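Local coordinates for Lmo1499 protein (Listeria monocytogenes, PDB 4IIW), which probably cleaves nascent peptidoglycan strands at internal positions, as a membrane-anchored endolytic transglycosylase, and so ends their elongation, at residues K36-V41 with N84-P89; D210-Q215 with A307-E312; E235-K240 with G326-S331; Q257-V262 with K276-D281. One frame throughout, in Å; residues are numbered along the deposited sequence.

Contact 1 (K36-V41 with N84-P89); sequences KEKITV and NYELSP
The carboxylate of Glu37 meets the pyrrolidine ring of Pro89 with one oxygen, OE1 lying 3.5 Å from Pro89 CG. Glu37 CG sits between backbone N and carbonyl carbon (chi1 67°), which brings it to 3.7 Å from Pro89 CD; the two side chains cross at roughly a right angle. The Glu86 carboxylate lies loosely near aliphatic carbon, OE1 by Thr40 CG2 and OE2 4.0 Å from Lys38 CD, while the ammonium stays farther off. The Tyr85 ring leads away to Met100 and Thr105, and its OH is bonded to Lys81 O. Four backbone bonds join the strands, including Ile39 N to Leu87 O at 2.7 Å and Tyr85 N to Val41 O at 3.1 Å. Beyond them Ser88 OG donates to Glu37 O (3.1 Å). On the Glu86 face, Thr40 CG2 lies alongside Glu86 CG at 3.6 Å; on the other, Val41 CG2 packs across Leu87 CD1 at 3.7 Å, and helix 93-102 covers Leu87 through Lys99 and Met100. This is an antiparallel two-strand ribbon whose strands are joined through two helices, a beta-alpha-alpha-beta order consistent with a LysM-like module.

Contact 2 (D210-Q215 with A307-E312); sequences DELTKQ and AALYPE
Gln215 NE2 reaches from helix 209-215 to the last turn of helix 302-309 and donates to Leu309 O over 2.9 Å, the N-H pointing at the acceptor with an angle of 166°. The oxygen is met in its carbonyl plane, on a lone pair. A second bond from NE2 runs back to Glu211 OE2, one turn earlier in its own helix, at 2.6 Å; it uses the anti lone pair of that oxygen. Both acceptors lie practically in the amide plane of Gln215.

Glu211 turns its aliphatic part to Tyr310. CB lies 3.6 Å from Tyr310 OH. CG, anti to the backbone N (chi1 -172°), comes equally near that hydroxyl, and the bend at the next bond lays the carboxylate obliquely by the tyrosine end, its plane inclined 42° to the ring. Leu309 fits beside this pair: CD1 is 4.1 Å from Glu211 CB, and CD2 meets Leu212 CD2 at 3.6 Å, the two leucines crossing nearly perpendicularly.

Farther out, Phe222 of helix 219-232 and Met217 touch both leucines, and Tyr208 adds to the cover of Leu309. Tyr247 OH bonds Ala308 O, tying the same helix end to helix 239-251.

NE2 thus uses both its N-H bonds, one on a carboxylate and one on a carbonyl at a helix C-terminus, which probably fixes the rotation of the amide. The bond to Glu211 would hold Gln215 in place for Leu309 O.

Contact 3 (E235-K240 with G326-S331); sequences ENVDRK and GKVYFS
Apolar contact centres on Val237 and Val328, whose branched side chains cross at about a right angle. Val237 CG1, directed away from the amide nitrogen (chi1 173°), lies 3.7 Å from Val328 CB; the still closer approach of the CG2 methyls is doubtful in the model. Ile242 of helix 239-251 backs Val237, and Ala321 of the partner strand 318-321 backs Val328. Within strand 328-331, Val328 CG1 stands over one face of the Phe330 ring, offset toward its rim.

Contact between carbon and carbonyl oxygen flanks the valines, Phe330 CZ approaching Asp238 O at 3.9 Å. Met241 and Ile242 also touch Phe330.

A capping bond closes the start of helix 239-251. Asp238 is the N-cap: its OD2 accepts from Lys240 N at 3.1 Å, the N-H coming from above the carboxylate plane and bent to 135°. Asp238 OD1 lies close to Glu312 OE2, a pairing of like charges.

Glu235, Asn236 and Lys327 pack on Glu235, Ser303 and Glu306 of the second subunit, respectively.

Val328 is about 8 Å, side chain to side chain, from Glu232, which is predicted to matter for catalysis. Within the two segments the joint is apolar and loose; Thr234, just before them, adds a hydrogen bond from OG1 to Gly326 O. The proximity of Glu312 would probably raise the proton affinity of the Asp238-Glu312 pair.

Contact 4 (Q257-V262 with K276-D281); sequences QTDPTV and KDLEVD
Thr258 O is gripped twice by Thr261, through OG1 at 2.7 Å and through N at 3.1 Å, in the turn at the start of helix 259-265, which includes Val262. The hydroxyl comes in the carbonyl plane, with a C=O...OG1 angle of 158°. Thr261 OG1 is also bonded to Thr286 OG1.

Val262 carries the packing across the contact. Its CG1, pointing away from the amide nitrogen (chi1 169°), touches Asp277 O at 3.3 Å. The same methyl approaches Val280 CG1 more loosely, at 4.3 Å, and also lies near Asp277 CB. The other methyl, CG2, meets Leu278 CD2 at 4.2 Å, valine and leucine crossing at about a right angle. Asn285 and Tyr287 touch the same valine.

Two short helical pieces, 259-265 and the weakly bonded turn 275-278, thus face each other across a connection of few residues, beside the predicted active centre: the Asp259 side chain is about 5 Å from that of Glu232, and Thr258 OG1 is hydrogen-bonded to Glu232 OE2, while the Thr258 carbonyl oxygen is held by Thr261.

Asp259 reaches Leu278 more loosely, OD1 standing 4.4 Å from CD2; that oxygen is bonded to Tyr287 OH, and OD2 has a weak bond to Thr273 OG1. Asp277 OD2 accepts from Thr274 N, and Asn285 ND2 bonds both Leu278 O and Val280 O.

How the contacts relate
Contact 1 comes first along the chain and stands apart: its centre is about 39 Å from that of contact 3, 42 Å from contact 4 and 48 Å from contact 2, the last two lying beyond the centre of the chain. The other three lie in the part of the chain that holds Glu232, the residue predicted to be important for catalysis. Contacts 2 and 3, with centres about 20 Å apart, alternate in sequence and touch where residues 307-312 pass the start of helix 239-251, Glu312 N probably bonding Lys240 O. Contact 4 is nested inside both loops, about 21 Å from contact 3, centre to centre. Contacts 3 and 4 both lie near Glu232, whereas contact 2 joins helices farther out and contact 1 builds a separate N-terminal module.

Contact 1 (K36-V41 with N84-P89)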
loop_
_atom_site.group_PDB
_atom_site.type_symbol
_atom_site.label_atom_id
_atom_site.label_comp_id
_atom_site.label_asym_id
_atom_site.label_seq_id
_atom_site.Cartn_x
_atom_site.Cartn_y
_atom_site.Cartn_z
ATOM N N LYS B 36 -6.235 -0.751 29.579
ATOM C CA LYS B 36 -5.288 -0.219 28.558
ATOM C C LYS B 36 -4.286 0.756 29.193
ATOM O O LYS B 36 -4.601 1.417 30.186
ATOM C CB LYS B 36 -6.044 0.497 27.421
ATOM C CG LYS B 36 -6.656 -0.430 26.368
ATOM C CD LYS B 36 -7.989 0.101 25.841
ATOM C CE LYS B 36 -9.076 -0.020 26.940
ATOM N NZ LYS B 36 -10.444 0.367 26.507
ATOM N N GLU B 37 -3.086 0.843 28.613
ATOM C CA GLU B 37 -2.048 1.762 29.108
ATOM C C GLU B 37 -2.073 3.029 28.246
ATOM O O GLU B 37 -2.227 2.958 27.026
ATOM C CB GLU B 37 -0.666 1.086 29.123
ATOM C CG GLU B 37 -0.089 0.737 27.748
ATOM C CD GLU B 37 1.054 -0.275 27.810
ATOM O OE1 GLU B 37 1.947 -0.217 26.938
ATOM O OE2 GLU B 37 1.055 -1.132 28.727
ATOM N N LYS B 38 -1.928 4.183 28.888
ATOM C CA LYS B 38 -2.029 5.474 28.204
ATOM C C LYS B 38 -0.695 6.221 28.113
ATOM O O LYS B 38 -0.022 6.440 29.113
ATOM C CB LYS B 38 -3.103 6.316 28.908
ATOM C CG LYS B 38 -4.534 5.761 28.686
ATOM C CD LYS B 38 -5.483 6.019 29.867
ATOM C CE LYS B 38 -5.110 5.144 31.084
ATOM N NZ LYS B 38 -6.086 5.211 32.207
ATOM N N ILE B 39 -0.326 6.591 26.893
ATOM C CA ILE B 39 0.913 7.305 26.624
ATOM C C ILE B 39 0.565 8.714 26.169
ATOM O O ILE B 39 -0.206 8.903 25.226
ATOM C CB ILE B 39 1.743 6.627 25.483
ATOM C CG1 ILE B 39 1.938 5.122 25.764
ATOM C CG2 ILE B 39 3.071 7.333 25.325
ATOM C CD1 ILE B 39 2.581 4.334 24.637
ATOM N N THR B 40 1.123 9.710 26.832
ATOM C CA THR B 40 0.851 11.069 26.434
ATOM C C THR B 40 1.917 11.488 25.435
ATOM O O THR B 40 3.105 11.364 25.714
ATOM C CB THR B 40 0.845 12.032 27.644
ATOM O OG1 THR B 40 2.172 12.137 28.172
ATOM C CG2 THR B 40 -0.126 11.542 28.744
ATOM N N VAL B 41 1.493 11.952 24.264
ATOM C CA VAL B 41 2.432 12.406 23.245
ATOM C C VAL B 41 2.202 13.890 23.006
ATOM O O VAL B 41 1.094 14.382 23.173
ATOM C CB VAL B 41 2.311 11.624 21.872
ATOM C CG1 VAL B 41 2.108 10.121 22.110
ATOM C CG2 VAL B 41 1.187 12.161 21.015
ATOM N N ASN B 84 -1.308 18.220 22.973
ATOM C CA ASN B 84 -1.056 17.044 23.809
ATOM C C ASN B 84 -2.235 16.074 23.749
ATOM O O ASN B 84 -3.375 16.464 23.986
ATOM C CB ASN B 84 -0.791 17.476 25.252
ATOM C CG ASN B 84 0.388 18.437 25.365
ATOM O OD1 ASN B 84 1.334 18.376 24.571
ATOM N ND2 ASN B 84 0.333 19.330 26.344
ATOM N N TYR B 85 -1.939 14.810 23.429
ATOM C CA TYR B 85 -2.942 13.756 23.287
ATOM C C TYR B 85 -2.651 12.540 24.181
ATOM O O TYR B 85 -1.492 12.239 24.455
ATOM C CB TYR B 85 -2.948 13.277 21.832
ATOM C CG TYR B 85 -3.311 14.346 20.820
ATOM C CD1 TYR B 85 -4.640 14.531 20.421
ATOM C CD2 TYR B 85 -2.334 15.178 20.262
ATOM C CE1 TYR B 85 -4.984 15.505 19.498
ATOM C CE2 TYR B 85 -2.677 16.167 19.323
ATOM C CZ TYR B 85 -4.002 16.316 18.950
ATOM O OH TYR B 85 -4.368 17.291 18.060
ATOM N N GLU B 86 -3.702 11.861 24.654
ATOM C CA GLU B 86 -3.536 10.590 25.381
ATOM C C GLU B 86 -3.928 9.481 24.434
ATOM O O GLU B 86 -5.100 9.295 24.113
ATOM C CB GLU B 86 -4.321 10.497 26.693
ATOM C CG GLU B 86 -3.571 11.121 27.869
ATOM C CD GLU B 86 -4.268 10.937 29.215
ATOM O OE1 GLU B 86 -3.970 11.728 30.140
ATOM O OE2 GLU B 86 -5.109 10.015 29.353
ATOM N N LEU B 87 -2.910 8.768 23.982
ATOM C CA LEU B 87 -3.062 7.686 23.042
ATOM C C LEU B 87 -2.645 6.395 23.716
ATOM O O LEU B 87 -1.947 6.398 24.726
ATOM C CB LEU B 87 -2.168 7.938 21.817
ATOM C CG LEU B 87 -2.321 9.302 21.133
ATOM C CD1 LEU B 87 -1.266 9.490 20.072
ATOM C CD2 LEU B 87 -3.721 9.472 20.545
ATOM N N SER B 88 -3.068 5.291 23.133
ATOM C CA SER B 88 -2.768 3.978 23.650
ATOM C C SER B 88 -2.046 3.171 22.564
ATOM O O SER B 88 -2.280 3.390 21.377
ATOM C CB SER B 88 -4.081 3.303 24.037
ATOM O OG SER B 88 -3.858 2.014 24.561
ATOM N N PRO B 89 -1.139 2.258 22.953
ATOM C CA PRO B 89 -0.560 1.468 21.884
ATOM C C PRO B 89 -1.625 0.508 21.351
ATOM O O PRO B 89 -2.579 0.177 22.051
ATOM C CB PRO B 89 0.597 0.710 22.561
ATOM C CG PRO B 89 0.523 1.036 24.023
ATOM C CD PRO B 89 -0.763 1.748 24.278
#

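Contact 2 (D210-Q215 with A307-E312)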
loop_
_atom_site.group_PDB
_atom_site.type_symbol
_atom_site.label_atom_id
_atom_site.label_comp_id
_atom_site.label_asym_id
_atom_site.label_seq_id
_atom_site.Cartn_x
_atom_site.Cartn_y
_atom_site.Cartn_z
ATOM N N ASP B 210 0.070 44.215 57.512
ATOM C CA ASP B 210 0.701 44.958 58.580
ATOM C C ASP B 210 2.062 45.514 58.177
ATOM O O ASP B 210 2.388 46.656 58.527
ATOM C CB ASP B 210 0.830 44.109 59.856
ATOM C CG ASP B 210 -0.523 43.799 60.508
ATOM O OD1 ASP B 210 -1.578 43.951 59.844
ATOM O OD2 ASP B 210 -0.526 43.387 61.691
ATOM N N GLU B 211 2.860 44.737 57.448
ATOM C CA GLU B 211 4.175 45.231 57.055
ATOM C C GLU B 211 4.044 46.305 55.947
ATOM O O GLU B 211 4.755 47.306 55.964
ATOM C CB GLU B 211 5.109 44.083 56.663
ATOM C CG GLU B 211 6.553 44.523 56.421
ATOM C CD GLU B 211 7.246 45.147 57.661
ATOM O OE1 GLU B 211 6.922 44.772 58.815
ATOM O OE2 GLU B 211 8.140 45.998 57.469
ATOM N N LEU B 212 3.120 46.106 55.005
ATOM C CA LEU B 212 2.876 47.095 53.955
ATOM C C LEU B 212 2.495 48.467 54.547
ATOM O O LEU B 212 2.995 49.503 54.095
ATOM C CB LEU B 212 1.769 46.618 53.040
ATOM C CG LEU B 212 2.107 45.426 52.152
ATOM C CD1 LEU B 212 0.838 44.863 51.539
ATOM C CD2 LEU B 212 3.121 45.822 51.083
ATOM N N THR B 213 1.610 48.459 55.546
ATOM C CA THR B 213 1.170 49.677 56.222
ATOM C C THR B 213 2.351 50.368 56.924
ATOM O O THR B 213 2.510 51.585 56.844
ATOM C CB THR B 213 0.055 49.392 57.285
ATOM O OG1 THR B 213 -1.091 48.787 56.660
ATOM C CG2 THR B 213 -0.376 50.692 57.997
ATOM N N LYS B 214 3.181 49.582 57.602
ATOM C CA LYS B 214 4.346 50.111 58.304
ATOM C C LYS B 214 5.370 50.736 57.348
ATOM O O LYS B 214 5.923 51.778 57.640
ATOM C CB LYS B 214 5.010 49.014 59.141
ATOM C CG LYS B 214 6.209 49.510 59.942
ATOM C CD LYS B 214 6.828 48.401 60.764
ATOM C CE LYS B 214 8.035 48.895 61.529
ATOM N NZ LYS B 214 8.604 47.795 62.334
ATOM N N GLN B 215 5.630 50.091 56.216
ATOM C CA GLN B 215 6.569 50.640 55.233
ATOM C C GLN B 215 5.892 51.637 54.262
ATOM O O GLN B 215 6.573 52.302 53.478
ATOM C CB GLN B 215 7.218 49.516 54.430
ATOM C CG GLN B 215 7.941 48.486 55.269
ATOM C CD GLN B 215 8.695 47.473 54.413
ATOM O OE1 GLN B 215 9.009 47.742 53.249
ATOM N NE2 GLN B 215 9.000 46.309 54.990
ATOM N N ALA B 307 10.744 38.508 49.869
ATOM C CA ALA B 307 11.935 39.228 49.460
ATOM C C ALA B 307 11.650 40.719 49.279
ATOM O O ALA B 307 12.458 41.562 49.663
ATOM C CB ALA B 307 12.500 38.635 48.183
ATOM N N ALA B 308 10.489 41.035 48.723
ATOM C CA ALA B 308 10.127 42.419 48.461
ATOM C C ALA B 308 9.951 43.198 49.751
ATOM O O ALA B 308 10.382 44.330 49.839
ATOM C CB ALA B 308 8.831 42.498 47.601
ATOM N N LEU B 309 9.310 42.591 50.741
ATOM C CA LEU B 309 9.072 43.249 52.025
ATOM C C LEU B 309 10.217 43.135 53.018
ATOM O O LEU B 309 10.384 44.007 53.865
ATOM C CB LEU B 309 7.815 42.682 52.689
ATOM C CG LEU B 309 6.487 43.054 52.052
ATOM C CD1 LEU B 309 5.363 42.458 52.873
ATOM C CD2 LEU B 309 6.347 44.578 51.966
ATOM N N TYR B 310 10.990 42.058 52.921
ATOM C CA TYR B 310 12.082 41.802 53.855
ATOM C C TYR B 310 13.386 41.515 53.146
ATOM O O TYR B 310 13.902 40.414 53.208
ATOM C CB TYR B 310 11.733 40.609 54.737
ATOM C CG TYR B 310 10.477 40.781 55.547
ATOM C CD1 TYR B 310 9.269 40.252 55.110
ATOM C CD2 TYR B 310 10.499 41.463 56.761
ATOM C CE1 TYR B 310 8.115 40.393 55.858
ATOM C CE2 TYR B 310 9.350 41.614 57.514
ATOM C CZ TYR B 310 8.163 41.077 57.056
ATOM O OH TYR B 310 7.025 41.224 57.796
ATOM N N PRO B 311 13.938 42.514 52.473
ATOM C CA PRO B 311 15.201 42.289 51.784
ATOM C C PRO B 311 16.367 42.267 52.753
ATOM O O PRO B 311 16.193 42.609 53.922
ATOM C CB PRO B 311 15.311 43.499 50.848
ATOM C CG PRO B 311 14.502 44.552 51.495
ATOM C CD PRO B 311 13.425 43.879 52.281
ATOM N N GLU B 312 17.540 41.855 52.275
ATOM C CA GLU B 312 18.721 41.859 53.109
ATOM C C GLU B 312 19.430 43.210 53.007
ATOM O O GLU B 312 19.419 43.856 51.962
ATOM C CB GLU B 312 19.670 40.724 52.731
ATOM C CG GLU B 312 19.075 39.342 52.947
ATOM C CD GLU B 312 20.114 38.234 52.929
ATOM O OE1 GLU B 312 21.322 38.549 53.014
ATOM O OE2 GLU B 312 19.723 37.046 52.846
#

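Contact 3 (E235-K240 with G326-S331)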
loop_
_atom_site.group_PDB
_atom_site.type_symbol
_atom_site.label_atom_id
_atom_site.label_comp_id
_atom_site.label_asym_id
_atom_site.label_seq_id
_atom_site.Cartn_x
_atom_site.Cartn_y
_atom_site.Cartn_z
ATOM N N GLU B 235 15.729 28.684 40.589
ATOM C CA GLU B 235 15.036 28.043 41.729
ATOM C C GLU B 235 15.624 28.449 43.102
ATOM O O GLU B 235 15.035 29.260 43.837
ATOM C CB GLU B 235 15.000 26.481 41.640
ATOM C CG GLU B 235 14.923 25.813 40.237
ATOM C CD GLU B 235 16.304 25.404 39.666
ATOM O OE1 GLU B 235 16.351 24.856 38.542
ATOM O OE2 GLU B 235 17.336 25.604 40.348
ATOM N N ASN B 236 16.805 27.896 43.399
ATOM C CA ASN B 236 17.481 28.041 44.696
ATOM C C ASN B 236 18.150 29.392 45.031
ATOM O O ASN B 236 18.703 29.542 46.123
ATOM C CB ASN B 236 18.537 26.923 44.836
ATOM C CG ASN B 236 19.741 27.118 43.897
ATOM O OD1 ASN B 236 19.697 27.921 42.952
ATOM N ND2 ASN B 236 20.826 26.389 44.172
ATOM N N VAL B 237 18.115 30.364 44.121
ATOM C CA VAL B 237 18.759 31.663 44.388
ATOM C C VAL B 237 18.139 32.391 45.591
ATOM O O VAL B 237 16.933 32.245 45.883
ATOM C CB VAL B 237 18.752 32.597 43.139
ATOM C CG1 VAL B 237 19.264 33.985 43.499
ATOM C CG2 VAL B 237 19.598 31.994 42.029
ATOM N N ASP B 238 18.989 33.146 46.291
ATOM C CA ASP B 238 18.574 33.929 47.439
ATOM C C ASP B 238 17.916 35.212 46.919
ATOM O O ASP B 238 18.580 36.167 46.512
ATOM C CB ASP B 238 19.767 34.233 48.353
ATOM C CG ASP B 238 19.374 35.019 49.604
ATOM O OD1 ASP B 238 20.278 35.349 50.409
ATOM O OD2 ASP B 238 18.169 35.315 49.781
ATOM N N ARG B 239 16.592 35.199 46.936
ATOM C CA ARG B 239 15.782 36.296 46.460
ATOM C C ARG B 239 15.872 37.542 47.328
ATOM O O ARG B 239 15.641 38.639 46.855
ATOM C CB ARG B 239 14.341 35.823 46.365
ATOM C CG ARG B 239 14.099 34.790 45.249
ATOM C CD ARG B 239 12.706 34.188 45.361
ATOM N NE ARG B 239 12.117 33.799 44.076
ATOM C CZ ARG B 239 12.063 32.566 43.574
ATOM N NH1 ARG B 239 12.573 31.516 44.230
ATOM N NH2 ARG B 239 11.477 32.388 42.391
ATOM N N LYS B 240 16.201 37.382 48.596
ATOM C CA LYS B 240 16.340 38.538 49.469
ATOM C C LYS B 240 17.576 39.388 49.111
ATOM O O LYS B 240 17.630 40.562 49.469
ATOM C CB LYS B 240 16.364 38.118 50.935
ATOM C CG LYS B 240 15.050 37.574 51.403
ATOM C CD LYS B 240 15.085 37.146 52.857
ATOM C CE LYS B 240 13.760 36.508 53.260
ATOM N NZ LYS B 240 13.813 35.926 54.636
ATOM N N GLY B 326 23.225 28.436 37.143
ATOM C CA GLY B 326 22.124 29.183 37.764
ATOM C C GLY B 326 22.465 29.608 39.189
ATOM O O GLY B 326 21.576 29.834 40.019
ATOM N N LYS B 327 23.767 29.707 39.461
ATOM C CA LYS B 327 24.287 30.119 40.762
ATOM C C LYS B 327 24.496 31.630 40.630
ATOM O O LYS B 327 25.216 32.088 39.738
ATOM C CB LYS B 327 25.599 29.367 41.052
ATOM C CG LYS B 327 26.005 29.211 42.530
ATOM C CD LYS B 327 26.614 30.461 43.159
ATOM C CE LYS B 327 27.188 30.143 44.547
ATOM N NZ LYS B 327 27.926 31.274 45.166
ATOM N N VAL B 328 23.843 32.400 41.498
ATOM C CA VAL B 328 23.893 33.864 41.435
ATOM C C VAL B 328 25.037 34.473 42.234
ATOM O O VAL B 328 25.160 34.235 43.437
ATOM C CB VAL B 328 22.566 34.481 41.930
ATOM C CG1 VAL B 328 22.679 36.000 42.032
ATOM C CG2 VAL B 328 21.413 34.080 41.006
ATOM N N TYR B 329 25.853 35.281 41.550
ATOM C CA TYR B 329 26.994 35.967 42.159
ATOM C C TYR B 329 26.737 37.481 42.279
ATOM O O TYR B 329 26.540 38.174 41.279
ATOM C CB TYR B 329 28.255 35.710 41.335
ATOM C CG TYR B 329 28.748 34.270 41.357
ATOM C CD1 TYR B 329 29.719 33.862 42.274
ATOM C CD2 TYR B 329 28.255 33.324 40.460
ATOM C CE1 TYR B 329 30.182 32.553 42.301
ATOM C CE2 TYR B 329 28.713 32.010 40.479
ATOM C CZ TYR B 329 29.677 31.633 41.401
ATOM O OH TYR B 329 30.138 30.336 41.433
ATOM N N PHE B 330 26.747 37.980 43.513
ATOM C CA PHE B 330 26.502 39.394 43.790
ATOM C C PHE B 330 27.822 40.131 43.981
ATOM O O PHE B 330 28.608 39.771 44.856
ATOM C CB PHE B 330 25.659 39.551 45.068
ATOM C CG PHE B 330 24.376 38.761 45.056
ATOM C CD1 PHE B 330 23.215 39.305 44.528
ATOM C CD2 PHE B 330 24.334 37.472 45.574
ATOM C CE1 PHE B 330 22.040 38.576 44.511
ATOM C CE2 PHE B 330 23.164 36.739 45.559
ATOM C CZ PHE B 330 22.016 37.288 45.025
ATOM N N SER B 331 28.070 41.160 43.174
ATOM C CA SER B 331 29.296 41.956 43.315
ATOM C C SER B 331 28.983 43.406 43.715
ATOM O O SER B 331 28.022 44.004 43.236
ATOM C CB SER B 331 30.142 41.885 42.043
ATOM O OG SER B 331 29.371 42.160 40.899
#

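Contact 4 (Q257-V262 with K276-D281)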
loop_
_atom_site.group_PDB
_atom_site.type_symbol
_atom_site.label_atom_id
_atom_site.label_comp_id
_atom_site.label_asym_id
_atom_site.label_seq_id
_atom_site.Cartn_x
_atom_site.Cartn_y
_atom_site.Cartn_z
ATOM N N GLN B 257 17.658 48.113 35.137
ATOM C CA GLN B 257 18.245 47.351 34.017
ATOM C C GLN B 257 18.006 45.838 34.118
ATOM O O GLN B 257 18.944 45.047 33.999
ATOM C CB GLN B 257 19.753 47.641 33.915
ATOM C CG GLN B 257 20.091 49.090 33.520
ATOM C CD GLN B 257 21.580 49.402 33.555
ATOM O OE1 GLN B 257 22.354 48.723 34.226
ATOM N NE2 GLN B 257 21.982 50.454 32.848
ATOM N N THR B 258 16.750 45.448 34.325
ATOM C CA THR B 258 16.397 44.043 34.446
ATOM C C THR B 258 15.733 43.574 33.135
ATOM O O THR B 258 14.700 44.119 32.724
ATOM C CB THR B 258 15.504 43.791 35.704
ATOM O OG1 THR B 258 15.284 42.386 35.880
ATOM C CG2 THR B 258 14.180 44.502 35.607
ATOM N N ASP B 259 16.353 42.571 32.491
ATOM C CA ASP B 259 15.910 42.027 31.183
ATOM C C ASP B 259 14.459 41.619 31.103
ATOM O O ASP B 259 13.778 41.953 30.134
ATOM C CB ASP B 259 16.769 40.818 30.750
ATOM C CG ASP B 259 18.175 41.210 30.336
ATOM O OD1 ASP B 259 18.540 42.399 30.477
ATOM O OD2 ASP B 259 18.923 40.322 29.872
ATOM N N PRO B 260 13.978 40.870 32.106
ATOM C CA PRO B 260 12.588 40.471 32.066
ATOM C C PRO B 260 11.622 41.628 31.821
ATOM O O PRO B 260 10.564 41.411 31.208
ATOM C CB PRO B 260 12.367 39.864 33.451
ATOM C CG PRO B 260 13.657 39.269 33.796
ATOM C CD PRO B 260 14.689 40.235 33.235
ATOM N N THR B 261 11.958 42.834 32.295
ATOM C CA THR B 261 11.066 43.974 32.080
ATOM C C THR B 261 11.126 44.388 30.620
ATOM O O THR B 261 10.127 44.838 30.063
ATOM C CB THR B 261 11.344 45.189 33.021
ATOM O OG1 THR B 261 12.625 45.776 32.742
ATOM C CG2 THR B 261 11.245 44.767 34.492
ATOM N N VAL B 262 12.296 44.232 30.000
ATOM C CA VAL B 262 12.438 44.533 28.579
ATOM C C VAL B 262 11.603 43.530 27.756
ATOM O O VAL B 262 10.858 43.918 26.851
ATOM C CB VAL B 262 13.913 44.503 28.133
ATOM C CG1 VAL B 262 14.015 44.546 26.607
ATOM C CG2 VAL B 262 14.672 45.646 28.768
ATOM N N LYS B 276 18.950 45.389 20.174
ATOM C CA LYS B 276 17.835 46.163 19.621
ATOM C C LYS B 276 16.640 46.177 20.581
ATOM O O LYS B 276 15.874 47.143 20.617
ATOM C CB LYS B 276 17.415 45.621 18.246
ATOM C CG LYS B 276 16.184 46.322 17.643
ATOM C CD LYS B 276 16.025 46.006 16.154
ATOM C CE LYS B 276 14.880 46.800 15.518
ATOM N NZ LYS B 276 14.881 46.674 14.026
ATOM N N ASP B 277 16.488 45.104 21.354
ATOM C CA ASP B 277 15.406 45.007 22.330
ATOM C C ASP B 277 15.616 45.980 23.497
ATOM O O ASP B 277 14.657 46.550 24.021
ATOM C CB ASP B 277 15.286 43.570 22.852
ATOM C CG ASP B 277 14.866 42.579 21.770
ATOM O OD1 ASP B 277 14.300 43.002 20.731
ATOM O OD2 ASP B 277 15.091 41.369 21.972
ATOM N N LEU B 278 16.873 46.181 23.885
ATOM C CA LEU B 278 17.211 47.089 24.990
ATOM C C LEU B 278 16.872 48.550 24.676
ATOM O O LEU B 278 16.795 49.387 25.581
ATOM C CB LEU B 278 18.699 46.973 25.352
ATOM C CG LEU B 278 19.190 45.589 25.800
ATOM C CD1 LEU B 278 20.708 45.579 25.985
ATOM C CD2 LEU B 278 18.480 45.132 27.074
ATOM N N GLU B 279 16.658 48.853 23.398
ATOM C CA GLU B 279 16.340 50.211 22.981
ATOM C C GLU B 279 14.822 50.468 22.885
ATOM O O GLU B 279 14.403 51.614 22.729
ATOM C CB GLU B 279 17.038 50.516 21.642
ATOM C CG GLU B 279 17.030 51.997 21.252
ATOM C CD GLU B 279 17.600 52.253 19.874
ATOM O OE1 GLU B 279 18.229 51.341 19.299
ATOM O OE2 GLU B 279 17.421 53.376 19.362
ATOM N N VAL B 280 14.003 49.416 23.014
ATOM C CA VAL B 280 12.532 49.540 22.905
ATOM C C VAL B 280 11.932 50.687 23.725
ATOM O O VAL B 280 12.201 50.818 24.923
ATOM C CB VAL B 280 11.820 48.265 23.326
ATOM C CG1 VAL B 280 12.114 47.951 24.784
ATOM C CG2 VAL B 280 10.326 48.426 23.115
ATOM N N ASP B 281 11.102 51.495 23.067
ATOM C CA ASP B 281 10.472 52.655 23.698
ATOM C C ASP B 281 9.264 52.207 24.485
ATOM O O ASP B 281 8.235 51.900 23.902
ATOM C CB ASP B 281 10.055 53.688 22.630
ATOM C CG ASP B 281 9.444 54.957 23.231
ATOM O OD1 ASP B 281 9.439 55.099 24.476
ATOM O OD2 ASP B 281 8.972 55.820 22.451
#